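Importin subunit beta-1 (PDB 5OWU) carries proteins into the nucleus as importin beta, joining the importin alpha subunit that recognises the classical nuclear localization signal of the cargo. Local coordinates at residues A7-N12 with T27-L32; S45-D50 with E56-A61. All coordinates share one frame; numbering follows the deposited sequence.

Contact 1: residues A7-N12 with T27-L32; sequences AQLLEN and TQLKKL
Leu-9 and Leu-29 both set CG beside the backbone N, opposite the carbonyl carbon (chi1 -80° and -70°), which sends the two chains past each other in opposite directions. Leu-29 CD2 thereby comes to 3.7 Å from Leu-9 CB, while its other methyl, CD1, reaches the next residue of helix 3-15 and sits 4.0 Å from Leu-10 CD2. The fork of Leu-29 is thus shared between two neighbouring leucines: it lies alongside Leu-9 and at about a right angle to Leu-10. Gln-28 flanks this packing on the partly exposed side, beside Leu-9. With CG anti to the backbone N and the chain extended, its amide runs crosswise over the methyls of Leu-9, OE1 lying 3.5 Å from CD2 and NE2 3.8 Å from CD1. Met-1 touches both Leu-9 and Gln-28 here, and Phe-6 adds an aromatic side chain against Leu-29. The short helix axes approach to 9.9 Å at 132°, nearer antiparallel than parallel, as suits the two helices of one HEAT hairpin, here HEAT 1. Within helix 3-15, Gln-8 NE2 donates to Asn-12 OD1 one turn on, from above the carbonyl plane. No hydrogen bond joins the two segments, so the helices are held here by leucine packing, with the Gln-28 amide laid across the methyls of Leu-9.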
loop_
_atom_site.group_PDB
_atom_site.type_symbol
_atom_site.label_atom_id
_atom_site.label_comp_id
_atom_site.label_asym_id
_atom_site.label_seq_id
_atom_site.Cartn_x
_atom_site.Cartn_y
_atom_site.Cartn_z
ATOM N N ALA A 7 7.255 -15.281 -38.660
ATOM C CA ALA A 7 5.830 -15.250 -38.362
ATOM C C ALA A 7 5.335 -16.624 -37.946
ATOM O O ALA A 7 4.503 -16.746 -37.039
ATOM C CB ALA A 7 5.047 -14.746 -39.574
ATOM N N GLN A 8 5.844 -17.677 -38.592
ATOM C CA GLN A 8 5.444 -19.033 -38.226
ATOM C C GLN A 8 5.908 -19.384 -36.816
ATOM O O GLN A 8 5.167 -20.020 -36.057
ATOM C CB GLN A 8 5.999 -20.036 -39.241
ATOM C CG GLN A 8 5.439 -21.447 -39.094
ATOM C CD GLN A 8 3.956 -21.513 -39.401
ATOM O OE1 GLN A 8 3.516 -21.117 -40.480
ATOM N NE2 GLN A 8 3.175 -22.001 -38.446
ATOM N N LEU A 9 7.135 -18.998 -36.450
ATOM C CA LEU A 9 7.586 -19.177 -35.070
ATOM C C LEU A 9 6.633 -18.511 -34.080
ATOM O O LEU A 9 6.178 -19.146 -33.125
ATOM C CB LEU A 9 8.999 -18.615 -34.891
ATOM C CG LEU A 9 10.188 -19.458 -35.350
ATOM C CD1 LEU A 9 11.464 -18.636 -35.171
ATOM C CD2 LEU A 9 10.278 -20.764 -34.572
ATOM N N LEU A 10 6.338 -17.219 -34.272
ATOM C CA LEU A 10 5.434 -16.522 -33.351
ATOM C C LEU A 10 4.080 -17.230 -33.250
ATOM O O LEU A 10 3.586 -17.548 -32.142
ATOM C CB LEU A 10 5.246 -15.083 -33.827
ATOM C CG LEU A 10 6.480 -14.188 -33.765
ATOM C CD1 LEU A 10 6.425 -13.150 -34.862
ATOM C CD2 LEU A 10 6.562 -13.519 -32.413
ATOM N N GLU A 11 3.459 -17.476 -34.408
ATOM C CA GLU A 11 2.175 -18.159 -34.437
ATOM C C GLU A 11 2.245 -19.459 -33.655
ATOM O O GLU A 11 1.448 -19.681 -32.746
ATOM C CB GLU A 11 1.740 -18.420 -35.878
ATOM C CG GLU A 11 1.346 -17.163 -36.650
ATOM C CD GLU A 11 0.599 -17.475 -37.938
ATOM O OE1 GLU A 11 0.129 -18.619 -38.087
ATOM O OE2 GLU A 11 0.480 -16.580 -38.800
ATOM N N ASN A 12 3.212 -20.320 -33.977
ATOM C CA ASN A 12 3.332 -21.592 -33.267
ATOM C C ASN A 12 3.534 -21.383 -31.776
ATOM O O ASN A 12 3.061 -22.185 -30.965
ATOM C CB ASN A 12 4.490 -22.411 -33.833
ATOM C CG ASN A 12 4.178 -22.995 -35.189
ATOM O OD1 ASN A 12 3.016 -23.077 -35.585
ATOM N ND2 ASN A 12 5.214 -23.415 -35.909
ATOM N N THR A 27 11.538 -20.670 -27.344
ATOM C CA THR A 27 12.981 -20.737 -27.156
ATOM C C THR A 27 13.711 -20.208 -28.381
ATOM O O THR A 27 14.668 -19.436 -28.253
ATOM C CB THR A 27 13.404 -22.176 -26.849
ATOM O OG1 THR A 27 12.760 -22.616 -25.646
ATOM C CG2 THR A 27 14.923 -22.282 -26.673
ATOM N N GLN A 28 13.271 -20.598 -29.580
ATOM C CA GLN A 28 13.962 -20.136 -30.779
ATOM C C GLN A 28 13.812 -18.625 -30.953
ATOM O O GLN A 28 14.753 -17.946 -31.387
ATOM C CB GLN A 28 13.442 -20.884 -32.003
ATOM C CG GLN A 28 14.399 -20.861 -33.184
ATOM C CD GLN A 28 13.887 -21.669 -34.362
ATOM O OE1 GLN A 28 13.206 -22.681 -34.186
ATOM N NE2 GLN A 28 14.208 -21.220 -35.572
ATOM N N LEU A 29 12.649 -18.075 -30.599
ATOM C CA LEU A 29 12.460 -16.628 -30.681
ATOM C C LEU A 29 13.395 -15.898 -29.723
ATOM O O LEU A 29 14.102 -14.961 -30.117
ATOM C CB LEU A 29 11.003 -16.275 -30.388
ATOM C CG LEU A 29 10.013 -16.699 -31.472
ATOM C CD1 LEU A 29 8.595 -16.635 -30.941
ATOM C CD2 LEU A 29 10.162 -15.834 -32.710
ATOM N N LYS A 30 13.411 -16.313 -28.453
ATOM C CA LYS A 30 14.324 -15.687 -27.499
ATOM C C LYS A 30 15.774 -15.831 -27.955
ATOM O O LYS A 30 16.580 -14.901 -27.814
ATOM C CB LYS A 30 14.126 -16.301 -26.112
ATOM C CG LYS A 30 14.900 -15.613 -24.994
ATOM C CD LYS A 30 14.308 -14.257 -24.637
ATOM C CE LYS A 30 15.059 -13.619 -23.473
ATOM N NZ LYS A 30 14.606 -12.222 -23.198
ATOM N N LYS A 31 16.118 -16.984 -28.523
ATOM C CA LYS A 31 17.490 -17.215 -28.963
ATOM C C LYS A 31 17.870 -16.273 -30.094
ATOM O O LYS A 31 19.005 -15.786 -30.145
ATOM C CB LYS A 31 17.668 -18.670 -29.399
ATOM C CG LYS A 31 18.915 -18.940 -30.251
ATOM C CD LYS A 31 18.904 -20.367 -30.788
ATOM C CE LYS A 31 19.967 -20.570 -31.861
ATOM N NZ LYS A 31 21.344 -20.320 -31.352
ATOM N N LEU A 32 16.952 -16.015 -31.024
ATOM C CA LEU A 32 17.266 -15.039 -32.059
ATOM C C LEU A 32 17.390 -13.639 -31.466
ATOM O O LEU A 32 18.266 -12.865 -31.871
ATOM C CB LEU A 32 16.214 -15.062 -33.166
ATOM C CG LEU A 32 16.520 -14.104 -34.327
ATOM C CD1 LEU A 32 17.819 -14.491 -35.029
ATOM C CD2 LEU A 32 15.375 -14.045 -35.329
#

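Contact 2: residues S45-D50 with E56-A61; sequences SQVLID and EGRILA
Arg-58 lays its aliphatic part along the carbonyls of Val-47 and Asp-50, CG 3.4 Å from Val-47 O and CD 3.2 Å from Asp-50 O. The chain bends at chi3 (58°), and this turn brings the guanidinium side-on to Leu-48 O. NE donates to that oxygen at 2.9 Å and NH2 donates to the same atom at 3.1 Å, so one carbonyl oxygen is gripped by two N-H groups. Leu-48 O lies in the guanidinium plane, at its edge. The two donors reach it differently: NH2 is in the carbonyl plane and on a lone pair, whereas NE stands above that plane. Asp-50 O lies over one face of the guanidinium; although it is 3.4 Å from NE, the angle is too poor for a hydrogen bond. Thr-53 also touches Arg-58, and its hydroxyl is hydrogen-bonded to Asp-50 OD2, so the Asp-50 carboxylate is engaged within the connecting loop, while Ile-111 of helix 109-126 packs on Arg-58. Deeper in the hairpin the contact turns apolar. Val-47 has CG1 anti to the backbone N (chi1 173°), bringing this methyl 4.1 Å from Ala-61 CB and equally near Gly-57 O. Leu-48 CD1 meets the backbone of the facing helix, 3.8 Å from Arg-58 O. Glycine and alanine, one turn apart, leave little bulk on this side of helix 55-67. The positive guanidinium therefore sits among the backbone carbonyls of Val-47, Leu-48 and Asp-50, as the chain leaves helix 37-48, where its charge would be expected to offset the partial negative charge of those oxygens, and it fastens the turn of HEAT 2 to the start of the helix that follows.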
loop_
_atom_site.group_PDB
_atom_site.type_symbol
_atom_site.label_atom_id
_atom_site.label_comp_id
_atom_site.label_asym_id
_atom_site.label_seq_id
_atom_site.Cartn_x
_atom_site.Cartn_y
_atom_site.Cartn_z
ATOM N N SER A 45 9.122 -6.165 -36.581
ATOM C CA SER A 45 8.424 -5.038 -37.177
ATOM C C SER A 45 7.817 -5.403 -38.527
ATOM O O SER A 45 6.757 -4.875 -38.884
ATOM C CB SER A 45 9.373 -3.846 -37.306
ATOM O OG SER A 45 10.109 -3.890 -38.520
ATOM N N GLN A 46 8.444 -6.317 -39.280
ATOM C CA GLN A 46 7.883 -6.695 -40.575
ATOM C C GLN A 46 6.645 -7.569 -40.404
ATOM O O GLN A 46 5.681 -7.444 -41.168
ATOM C CB GLN A 46 8.932 -7.408 -41.433
ATOM C CG GLN A 46 10.011 -6.492 -42.033
ATOM C CD GLN A 46 9.495 -5.493 -43.079
ATOM O OE1 GLN A 46 10.048 -4.398 -43.220
ATOM N NE2 GLN A 46 8.455 -5.872 -43.829
ATOM N N VAL A 47 6.640 -8.451 -39.405
ATOM C CA VAL A 47 5.458 -9.276 -39.175
ATOM C C VAL A 47 4.304 -8.413 -38.685
ATOM O O VAL A 47 3.149 -8.616 -39.080
ATOM C CB VAL A 47 5.781 -10.418 -38.196
ATOM C CG1 VAL A 47 4.510 -11.179 -37.801
ATOM C CG2 VAL A 47 6.796 -11.375 -38.820
ATOM N N LEU A 48 4.595 -7.419 -37.840
ATOM C CA LEU A 48 3.542 -6.508 -37.392
ATOM C C LEU A 48 2.684 -6.015 -38.555
ATOM O O LEU A 48 1.460 -5.923 -38.431
ATOM C CB LEU A 48 4.155 -5.326 -36.644
ATOM C CG LEU A 48 3.211 -4.207 -36.201
ATOM C CD1 LEU A 48 2.043 -4.739 -35.374
ATOM C CD2 LEU A 48 3.996 -3.179 -35.417
ATOM N N ILE A 49 3.302 -5.710 -39.698
ATOM C CA ILE A 49 2.583 -5.141 -40.835
ATOM C C ILE A 49 2.216 -6.192 -41.881
ATOM O O ILE A 49 1.715 -5.834 -42.950
ATOM C CB ILE A 49 3.386 -4.003 -41.491
ATOM C CG1 ILE A 49 4.723 -4.529 -42.035
ATOM C CG2 ILE A 49 3.608 -2.862 -40.498
ATOM C CD1 ILE A 49 5.429 -3.571 -42.956
ATOM N N ASP A 50 2.459 -7.473 -41.609
ATOM C CA ASP A 50 2.255 -8.525 -42.609
ATOM C C ASP A 50 0.807 -9.001 -42.543
ATOM O O ASP A 50 0.423 -9.752 -41.644
ATOM C CB ASP A 50 3.233 -9.670 -42.380
ATOM C CG ASP A 50 3.023 -10.826 -43.348
ATOM O OD1 ASP A 50 2.631 -10.577 -44.506
ATOM O OD2 ASP A 50 3.247 -11.985 -42.944
ATOM N N GLU A 56 -3.096 -12.411 -34.129
ATOM C CA GLU A 56 -2.456 -12.595 -32.835
ATOM C C GLU A 56 -0.946 -12.692 -32.964
ATOM O O GLU A 56 -0.223 -12.266 -32.057
ATOM C CB GLU A 56 -3.004 -13.841 -32.155
ATOM C CG GLU A 56 -4.404 -13.666 -31.641
ATOM C CD GLU A 56 -4.939 -14.944 -31.070
ATOM O OE1 GLU A 56 -4.292 -15.493 -30.157
ATOM O OE2 GLU A 56 -5.994 -15.401 -31.547
ATOM N N GLY A 57 -0.454 -13.261 -34.067
ATOM C CA GLY A 57 0.982 -13.309 -34.292
ATOM C C GLY A 57 1.578 -11.940 -34.547
ATOM O O GLY A 57 2.697 -11.656 -34.119
ATOM N N ARG A 58 0.843 -11.074 -35.254
ATOM C CA ARG A 58 1.314 -9.714 -35.503
ATOM C C ARG A 58 1.357 -8.905 -34.209
ATOM O O ARG A 58 2.355 -8.223 -33.903
ATOM C CB ARG A 58 0.400 -9.043 -36.531
ATOM C CG ARG A 58 0.251 -9.820 -37.848
ATOM C CD ARG A 58 -0.856 -9.248 -38.725
ATOM N NE ARG A 58 -0.633 -7.843 -39.040
ATOM C CZ ARG A 58 -1.472 -7.080 -39.739
ATOM N NH1 ARG A 58 -2.602 -7.581 -40.211
ATOM N NH2 ARG A 58 -1.180 -5.806 -39.963
ATOM N N ILE A 59 0.272 -8.970 -33.436
ATOM C CA ILE A 59 0.237 -8.328 -32.126
ATOM C C ILE A 59 1.372 -8.851 -31.256
ATOM O O ILE A 59 2.085 -8.078 -30.600
ATOM C CB ILE A 59 -1.145 -8.555 -31.483
ATOM C CG1 ILE A 59 -2.221 -7.833 -32.300
ATOM C CG2 ILE A 59 -1.175 -8.072 -30.032
ATOM C CD1 ILE A 59 -3.579 -8.516 -32.292
ATOM N N LEU A 60 1.581 -10.168 -31.266
ATOM C CA LEU A 60 2.648 -10.759 -30.467
ATOM C C LEU A 60 4.019 -10.257 -30.913
ATOM O O LEU A 60 4.885 -9.977 -30.080
ATOM C CB LEU A 60 2.578 -12.281 -30.555
ATOM C CG LEU A 60 3.710 -13.057 -29.887
ATOM C CD1 LEU A 60 3.671 -12.909 -28.381
ATOM C CD2 LEU A 60 3.650 -14.531 -30.285
ATOM N N ALA A 61 4.239 -10.137 -32.222
ATOM C CA ALA A 61 5.502 -9.591 -32.710
ATOM C C ALA A 61 5.777 -8.227 -32.091
ATOM O O ALA A 61 6.850 -7.990 -31.500
ATOM C CB ALA A 61 5.470 -9.475 -34.233
#

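In the fold
From the N terminus, helix 3-15 turns back into helix 19-35, and contact 1 closes that hairpin across 14 intervening residues. Helix 37-48 follows directly, and contact 2 then closes a shorter connection, with five residues between its segments, the last already in helix 55-67. The two closures come in series, one within HEAT 1 and the next within HEAT 2, and neither encloses nor crosses the other. With centres about 12 Å apart, they meet through helix 3-15: Ala-7 packs on Val-47, and Leu-10 packs CD1 on Val-47 and Ala-61 and its backbone O on Leu-60. Leu-10 thus belongs to both the hairpin interior and the seam between repeats, joining the first two units of the superhelical solenoid.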